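Local coordinates for protein lectin (Colocasia esculenta, PDB 5T1X) that probably binds mannose-containing glycans as a GNA-related plant lectin, at residues 78-90 against 96-108. Numbering follows the deposited sequence. Where two conformers were deposited one is given.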
ATOM      1  N   SER B  78       4.362 -18.212   7.131  1.00  8.69           N
ATOM      2  CA  SER B  78       5.020 -16.917   7.135  1.00  7.52           C
ATOM      3  C   SER B  78       5.477 -16.562   5.741  1.00 11.85           C
ATOM      4  O   SER B  78       5.889 -17.452   4.975  1.00 11.52           O
ATOM      5  CB  SER B  78       6.219 -16.903   8.077  1.00 10.51           C
ATOM      6  OG  SER B  78       6.882 -15.656   7.935  1.00 12.95           O
ATOM      7  N   SER B  79       5.474 -15.255   5.431  1.00  8.45           N
ATOM      8  CA  SER B  79       6.008 -14.738   4.163  1.00  7.87           C
ATOM      9  C   SER B  79       7.527 -14.882   4.141  1.00 12.51           C
ATOM     10  O   SER B  79       8.143 -14.841   3.077  1.00 13.48           O
ATOM     11  CB  SER B  79       5.632 -13.270   3.980  1.00  9.39           C
ATOM     12  OG  SER B  79       6.125 -12.483   5.059  1.00  7.83           O
ATOM     13  N   ASN B  80       8.133 -15.022   5.340  1.00 11.22           N
ATOM     14  CA  ASN B  80       9.582 -15.102   5.557  1.00 10.81           C
ATOM     15  C   ASN B  80      10.312 -13.850   5.049  1.00 14.21           C
ATOM     16  O   ASN B  80      11.514 -13.903   4.785  1.00 14.54           O
ATOM     17  CB  ASN B  80      10.181 -16.374   4.979  1.00 13.40           C
ATOM     18  CG  ASN B  80       9.681 -17.591   5.711  1.00 22.75           C
ATOM     19  OD1 ASN B  80       9.136 -18.512   5.109  1.00 28.83           O
ATOM     20  ND2 ASN B  80       9.813 -17.598   7.041  1.00 18.01           N
ATOM     21  N   SER B  81       9.588 -12.713   4.978  1.00  9.94           N
ATOM     22  CA  SER B  81      10.165 -11.407   4.641  1.00  8.74           C
ATOM     23  C   SER B  81      10.474 -10.720   5.955  1.00 13.75           C
ATOM     24  O   SER B  81       9.732 -10.869   6.925  1.00 12.82           O
ATOM     25  CB  SER B  81       9.217 -10.577   3.774  1.00  8.91           C
ATOM     26  OG  SER B  81       7.886 -10.582   4.273  1.00 11.85           O
ATOM     27  N   SER B  82      11.592 -10.029   6.019  1.00 10.39           N
ATOM     28  CA  SER B  82      12.033  -9.381   7.250  1.00 10.47           C
ATOM     29  C   SER B  82      12.911  -8.203   6.889  1.00 14.26           C
ATOM     30  O   SER B  82      13.847  -8.352   6.096  1.00 15.84           O
ATOM     31  CB  SER B  82      12.799 -10.390   8.104  1.00 16.08           C
ATOM     32  OG  SER B  82      13.418  -9.765   9.210  1.00 23.93           O
ATOM     33  N   SER B  83      12.606  -7.025   7.431  1.00 10.27           N
ATOM     34  CA  SER B  83      13.386  -5.835   7.103  1.00  8.24           C
ATOM     35  C   SER B  83      13.414  -4.879   8.300  1.00 13.55           C
ATOM     36  O   SER B  83      13.155  -5.308   9.430  1.00 14.05           O
ATOM     37  CB  SER B  83      12.831  -5.170   5.839  1.00  8.99           C
ATOM     38  OG  SER B  83      13.725  -4.184   5.339  1.00 12.84           O
ATOM     39  N   LYS B  84      13.762  -3.598   8.042  1.00 10.56           N
ATOM     40  CA  LYS B  84      13.897  -2.534   9.039  0.50 10.32           C
ATOM     41  C   LYS B  84      12.704  -2.419   9.963  1.00 14.02           C
ATOM     42  O   LYS B  84      11.567  -2.569   9.522  1.00 15.06           O
ATOM     43  CB  LYS B  84      14.068  -1.165   8.357  0.50 13.01           C
ATOM     44  CG  LYS B  84      15.184  -1.049   7.352  0.50 11.21           C
ATOM     45  CD  LYS B  84      15.367   0.401   6.940  0.50 17.34           C
ATOM     46  CE  LYS B  84      16.675   0.612   6.224  0.50 21.30           C
ATOM     47  NZ  LYS B  84      16.913   2.048   5.904  0.50 10.35           N
ATOM     48  N   GLN B  85      12.953  -2.088  11.232  1.00 11.57           N
ATOM     49  CA  GLN B  85      11.856  -1.852  12.164  1.00 12.38           C
ATOM     50  C   GLN B  85      11.122  -0.586  11.677  1.00 14.10           C
ATOM     51  O   GLN B  85      11.763   0.420  11.359  1.00 13.74           O
ATOM     52  CB  GLN B  85      12.402  -1.687  13.597  1.00 14.82           C
ATOM     53  CG  GLN B  85      12.877  -3.013  14.205  1.00 34.05           C
ATOM     54  CD  GLN B  85      13.533  -2.880  15.564  1.00 58.26           C
ATOM     55  OE1 GLN B  85      14.238  -1.908  15.866  1.00 56.82           O
ATOM     56  NE2 GLN B  85      13.374  -3.899  16.394  1.00 51.01           N
ATOM     57  N   GLY B  86       9.808  -0.674  11.537  1.00 11.26           N
ATOM     58  CA  GLY B  86       9.017   0.449  11.056  1.00 11.48           C
ATOM     59  C   GLY B  86       7.612   0.063  10.674  1.00 14.70           C
ATOM     60  O   GLY B  86       7.151  -1.021  11.024  1.00 15.43           O
ATOM     61  N   ASP B  87       6.919   0.949   9.954  1.00 11.22           N
ATOM     62  CA  ASP B  87       5.545   0.701   9.520  1.00  9.63           C
ATOM     63  C   ASP B  87       5.515   0.098   8.115  1.00 11.23           C
ATOM     64  O   ASP B  87       6.208   0.585   7.227  1.00 10.73           O
ATOM     65  CB  ASP B  87       4.735   1.998   9.571  1.00 11.71           C
ATOM     66  CG  ASP B  87       4.660   2.569  10.974  1.00 21.20           C
ATOM     67  OD1 ASP B  87       4.722   1.773  11.945  1.00 18.66           O
ATOM     68  OD2 ASP B  87       4.591   3.810  11.104  1.00 26.80           O
ATOM     69  N   TYR B  88       4.711  -0.960   7.932  1.00  8.53           N
ATOM     70  CA  TYR B  88       4.555  -1.692   6.660  1.00  7.06           C
ATOM     71  C   TYR B  88       3.106  -1.708   6.210  1.00  9.82           C
ATOM     72  O   TYR B  88       2.199  -1.472   7.010  1.00 10.02           O
ATOM     73  CB  TYR B  88       5.081  -3.142   6.801  1.00  6.64           C
ATOM     74  CG  TYR B  88       6.594  -3.202   6.894  1.00  7.18           C
ATOM     75  CD1 TYR B  88       7.364  -3.560   5.795  1.00  8.21           C
ATOM     76  CD2 TYR B  88       7.259  -2.813   8.056  1.00  8.31           C
ATOM     77  CE1 TYR B  88       8.761  -3.574   5.862  1.00  9.92           C
ATOM     78  CE2 TYR B  88       8.657  -2.793   8.125  1.00  9.00           C
ATOM     79  CZ  TYR B  88       9.401  -3.187   7.028  1.00 12.52           C
ATOM     80  OH  TYR B  88      10.776  -3.151   7.076  1.00 11.46           O
ATOM     81  N   VAL B  89       2.883  -1.981   4.914  1.00  5.69           N
ATOM     82  CA  VAL B  89       1.533  -2.092   4.386  1.00  5.47           C
ATOM     83  C   VAL B  89       1.492  -3.236   3.375  1.00  8.52           C
ATOM     84  O   VAL B  89       2.413  -3.390   2.580  1.00  9.18           O
ATOM     85  CB  VAL B  89       1.001  -0.754   3.784  1.00 10.19           C
ATOM     86  CG1 VAL B  89       1.809  -0.325   2.557  1.00  9.86           C
ATOM     87  CG2 VAL B  89      -0.494  -0.838   3.447  1.00 10.39           C
ATOM     88  N   LEU B  90       0.444  -4.047   3.451  1.00  6.37           N
ATOM     89  CA  LEU B  90       0.157  -5.089   2.471  1.00  6.37           C
ATOM     90  C   LEU B  90      -0.923  -4.516   1.587  1.00 10.32           C
ATOM     91  O   LEU B  90      -1.968  -4.104   2.106  1.00  9.76           O
ATOM     92  CB  LEU B  90      -0.316  -6.385   3.175  1.00  6.67           C
ATOM     93  CG  LEU B  90      -0.927  -7.475   2.275  1.00 10.68           C
ATOM     94  CD1 LEU B  90       0.118  -8.161   1.416  1.00 11.94           C
ATOM     95  CD2 LEU B  90      -1.642  -8.524   3.124  1.00 11.79           C
ATOM     96  N   GLY B  96      -4.008  -7.347  -9.158  1.00 13.06           N
ATOM     97  CA  GLY B  96      -4.117  -8.693  -8.597  1.00 12.60           C
ATOM     98  C   GLY B  96      -2.982  -9.168  -7.714  1.00 13.65           C
ATOM     99  O   GLY B  96      -3.162 -10.119  -6.949  1.00 13.63           O
ATOM    100  N   PHE B  97      -1.808  -8.540  -7.827  1.00 10.40           N
ATOM    101  CA  PHE B  97      -0.675  -8.875  -6.964  1.00  9.26           C
ATOM    102  C   PHE B  97      -0.949  -8.409  -5.538  1.00 11.95           C
ATOM    103  O   PHE B  97      -1.580  -7.373  -5.357  1.00 11.05           O
ATOM    104  CB  PHE B  97       0.605  -8.181  -7.462  1.00 11.24           C
ATOM    105  CG  PHE B  97       1.156  -8.686  -8.773  1.00 13.36           C
ATOM    106  CD1 PHE B  97       2.025  -9.771  -8.807  1.00 16.34           C
ATOM    107  CD2 PHE B  97       0.823  -8.070  -9.969  1.00 17.29           C
ATOM    108  CE1 PHE B  97       2.542 -10.233 -10.018  1.00 17.34           C
ATOM    109  CE2 PHE B  97       1.348  -8.531 -11.182  1.00 19.39           C
ATOM    110  CZ  PHE B  97       2.204  -9.604 -11.195  1.00 16.92           C
ATOM    111  N   ALA B  98      -0.483  -9.161  -4.535  1.00  9.67           N
ATOM    112  CA  ALA B  98      -0.566  -8.718  -3.135  1.00  8.63           C
ATOM    113  C   ALA B  98       0.866  -8.471  -2.720  1.00 11.62           C
ATOM    114  O   ALA B  98       1.697  -9.381  -2.823  1.00 11.65           O
ATOM    115  CB  ALA B  98      -1.255  -9.761  -2.263  1.00 10.01           C
ATOM    116  N   VAL B  99       1.203  -7.217  -2.381  1.00  7.78           N
ATOM    117  CA  VAL B  99       2.603  -6.863  -2.140  1.00  7.12           C
ATOM    118  C   VAL B  99       2.789  -6.183  -0.794  1.00  8.63           C
ATOM    119  O   VAL B  99       2.010  -5.305  -0.433  1.00  7.85           O
ATOM    120  CB  VAL B  99       3.110  -5.936  -3.285  1.00 10.41           C
ATOM    121  CG1 VAL B  99       4.584  -5.558  -3.089  1.00  9.72           C
ATOM    122  CG2 VAL B  99       2.902  -6.582  -4.657  1.00 10.14           C
ATOM    123  N   ILE B 100       3.852  -6.561  -0.074  1.00  5.07           N
ATOM    124  CA  ILE B 100       4.193  -5.909   1.202  1.00  4.74           C
ATOM    125  C   ILE B 100       5.216  -4.830   0.906  1.00  8.93           C
ATOM    126  O   ILE B 100       6.300  -5.125   0.375  1.00  8.08           O
ATOM    127  CB  ILE B 100       4.722  -6.886   2.280  1.00  7.36           C
ATOM    128  CG1 ILE B 100       3.741  -8.062   2.547  1.00  8.31           C
ATOM    129  CG2 ILE B 100       5.085  -6.108   3.592  1.00  9.08           C
ATOM    130  CD1 ILE B 100       4.352  -9.155   3.429  1.00 11.03           C
ATOM    131  N   TYR B 101       4.891  -3.596   1.286  1.00  7.92           N
ATOM    132  CA  TYR B 101       5.796  -2.462   1.134  1.00  7.01           C
ATOM    133  C   TYR B 101       6.208  -1.924   2.469  1.00 11.15           C
ATOM    134  O   TYR B 101       5.360  -1.684   3.324  1.00 10.36           O
ATOM    135  CB  TYR B 101       5.130  -1.316   0.349  1.00  7.84           C
ATOM    136  CG  TYR B 101       4.814  -1.621  -1.094  1.00  9.20           C
ATOM    137  CD1 TYR B 101       5.733  -1.340  -2.102  1.00 11.74           C
ATOM    138  CD2 TYR B 101       3.544  -2.044  -1.472  1.00  9.55           C
ATOM    139  CE1 TYR B 101       5.430  -1.568  -3.440  1.00 11.90           C
ATOM    140  CE2 TYR B 101       3.220  -2.258  -2.811  1.00 10.40           C
ATOM    141  CZ  TYR B 101       4.167  -2.012  -3.795  1.00 11.50           C
ATOM    142  OH  TYR B 101       3.881  -2.249  -5.121  1.00 11.42           O
ATOM    143  N   GLY B 102       7.489  -1.619   2.600  1.00  8.07           N
ATOM    144  CA  GLY B 102       7.988  -0.958   3.802  1.00  7.98           C
ATOM    145  C   GLY B 102       9.497  -0.984   3.959  1.00 10.78           C
ATOM    146  O   GLY B 102      10.202  -1.678   3.231  1.00 11.17           O
ATOM    147  N   PRO B 103      10.015  -0.282   4.977  1.00  9.70           N
ATOM    148  CA  PRO B 103       9.283   0.540   5.951  1.00  9.58           C
ATOM    149  C   PRO B 103       8.822   1.882   5.377  1.00 14.68           C
ATOM    150  O   PRO B 103       9.167   2.230   4.239  1.00 12.78           O
ATOM    151  CB  PRO B 103      10.328   0.742   7.058  1.00 11.79           C
ATOM    152  CG  PRO B 103      11.635   0.808   6.291  1.00 16.18           C
ATOM    153  CD  PRO B 103      11.476  -0.232   5.205  1.00 11.24           C
ATOM    154  N   ALA B 104       8.049   2.641   6.173  1.00 12.75           N
ATOM    155  CA  ALA B 104       7.656   4.001   5.804  1.00 13.28           C
ATOM    156  C   ALA B 104       8.920   4.871   5.791  1.00 15.96           C
ATOM    157  O   ALA B 104       9.671   4.835   6.767  1.00 16.03           O
ATOM    158  CB  ALA B 104       6.642   4.540   6.809  1.00 14.25           C
ATOM    159  N   ILE B 105       9.182   5.619   4.695  1.00 11.54           N
ATOM    160  CA  ILE B 105      10.391   6.459   4.585  1.00 12.40           C
ATOM    161  C   ILE B 105      10.053   7.961   4.584  1.00 16.71           C
ATOM    162  O   ILE B 105      10.949   8.796   4.753  1.00 18.48           O
ATOM    163  CB  ILE B 105      11.232   6.078   3.326  1.00 14.68           C
ATOM    164  CG1 ILE B 105      10.465   6.403   2.021  1.00 15.17           C
ATOM    165  CG2 ILE B 105      11.650   4.584   3.374  1.00 13.98           C
ATOM    166  CD1 ILE B 105      11.338   6.496   0.749  1.00 18.15           C
ATOM    167  N   TRP B 106       8.782   8.303   4.334  1.00 13.45           N
ATOM    168  CA  TRP B 106       8.319   9.692   4.263  1.00 14.15           C
ATOM    169  C   TRP B 106       6.851   9.747   4.610  1.00 17.68           C
ATOM    170  O   TRP B 106       6.098   8.849   4.225  1.00 16.66           O
ATOM    171  CB  TRP B 106       8.563  10.262   2.852  1.00 14.24           C
ATOM    172  CG  TRP B 106       8.247  11.720   2.700  1.00 16.43           C
ATOM    173  CD1 TRP B 106       9.111  12.766   2.852  1.00 20.05           C
ATOM    174  CD2 TRP B 106       6.985  12.292   2.326  1.00 16.10           C
ATOM    175  NE1 TRP B 106       8.463  13.956   2.611  1.00 20.27           N
ATOM    176  CE2 TRP B 106       7.150  13.696   2.310  1.00 20.90           C
ATOM    177  CE3 TRP B 106       5.716  11.757   2.036  1.00 16.68           C
ATOM    178  CZ2 TRP B 106       6.107  14.571   1.979  1.00 19.90           C
ATOM    179  CZ3 TRP B 106       4.685  12.625   1.710  1.00 18.63           C
ATOM    180  CH2 TRP B 106       4.888  14.013   1.669  1.00 19.76           C
ATOM    181  N   GLU B 107       6.440  10.800   5.327  1.00 16.54           N
ATOM    182  CA  GLU B 107       5.038  10.993   5.709  1.00 16.57           C
ATOM    183  C   GLU B 107       4.694  12.489   5.733  1.00 21.18           C
ATOM    184  O   GLU B 107       5.585  13.322   5.948  1.00 19.85           O
ATOM    185  CB  GLU B 107       4.730  10.333   7.074  1.00 17.99           C
ATOM    186  CG  GLU B 107       5.606  10.839   8.214  1.00 28.83           C
ATOM    187  CD  GLU B 107       5.398  10.265   9.601  1.00 50.25           C
ATOM    188  OE1 GLU B 107       4.543   9.365   9.769  1.00 42.61           O
ATOM    189  OE2 GLU B 107       6.092  10.737  10.530  1.00 48.32           O
ATOM    190  N   THR B 108       3.405  12.824   5.513  1.00 19.06           N
ATOM    191  CA  THR B 108       2.943  14.220   5.560  1.00 20.48           C
ATOM    192  C   THR B 108       2.862  14.717   7.004  1.00 29.09           C
ATOM    193  O   THR B 108       3.105  15.901   7.245  1.00 30.48           O
ATOM    194  CB  THR B 108       1.582  14.405   4.863  1.00 21.44           C
ATOM    195  OG1 THR B 108       0.642  13.463   5.374  1.00 18.39           O
ATOM    196  CG2 THR B 108       1.673  14.294   3.360  1.00 19.11           C
TER
HETATM  197  O   HOH W   1      12.735  -2.728   3.273  1.00 12.35           O
HETATM  198  O   HOH W   2       8.754   3.312   9.205  1.00 14.68           O
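Ala98 meets Leu90 through methyl groups, its CB lying 4.2 Å from Leu90 CD1. Leu90 CD1 also reaches Ile100 CG1 at 3.8 Å. Leu90 CG stands anti to the backbone N (chi1 168°), and its CD1 branch bridges the two residues. Ile100 spreads its branches: CG2 turns to the Tyr88 ring, while Ile100 CD1 runs to Ser81 OG at 3.9 Å. That hydroxyl accepts from Ser79 OG and is also bonded to Gly64 O, so the methyl packs against a polar group already satisfied. Leu60 and Leu66 add to the apolar surroundings of Ile100.

Tyr101 forms the hydrogen-bonded antiparallel pair with Val89. Tyr101 N gives a nearly straight hydrogen bond to Val89 O (2.8 Å, N-H...O 171°), and Tyr101 O accepts from Val89 N. Gly102 passes close to the Tyr88 ring, its bare CA 3.3 Å from Tyr88 CD1. The peptide before Pro103 is cis. Pro103 CA lies over one ring face, 4.1 Å from the Tyr88 centroid, in a CH-pi contact. Tyr88 OH donates in the carbonyl plane to a lone pair of Lys84 O at 2.6 Å, which helps fix the ring's position. Pro103 CG also touches Lys84 CB. Ala104 N makes a weak bond to Asp87 O, and water 2 links Ala104 O to Asp87 N.

Strand 98-107 continues the sheet into a neighbouring subunit. One hydrogen-bonded pair, Val89 with Tyr101, ties the hairpin strands here. Past Gly102 the regular pairing gives way to the CH-pi contact of Pro103 on the anchored Tyr88 ring, the weak Ala104 N to Asp87 O bond and a bridging water.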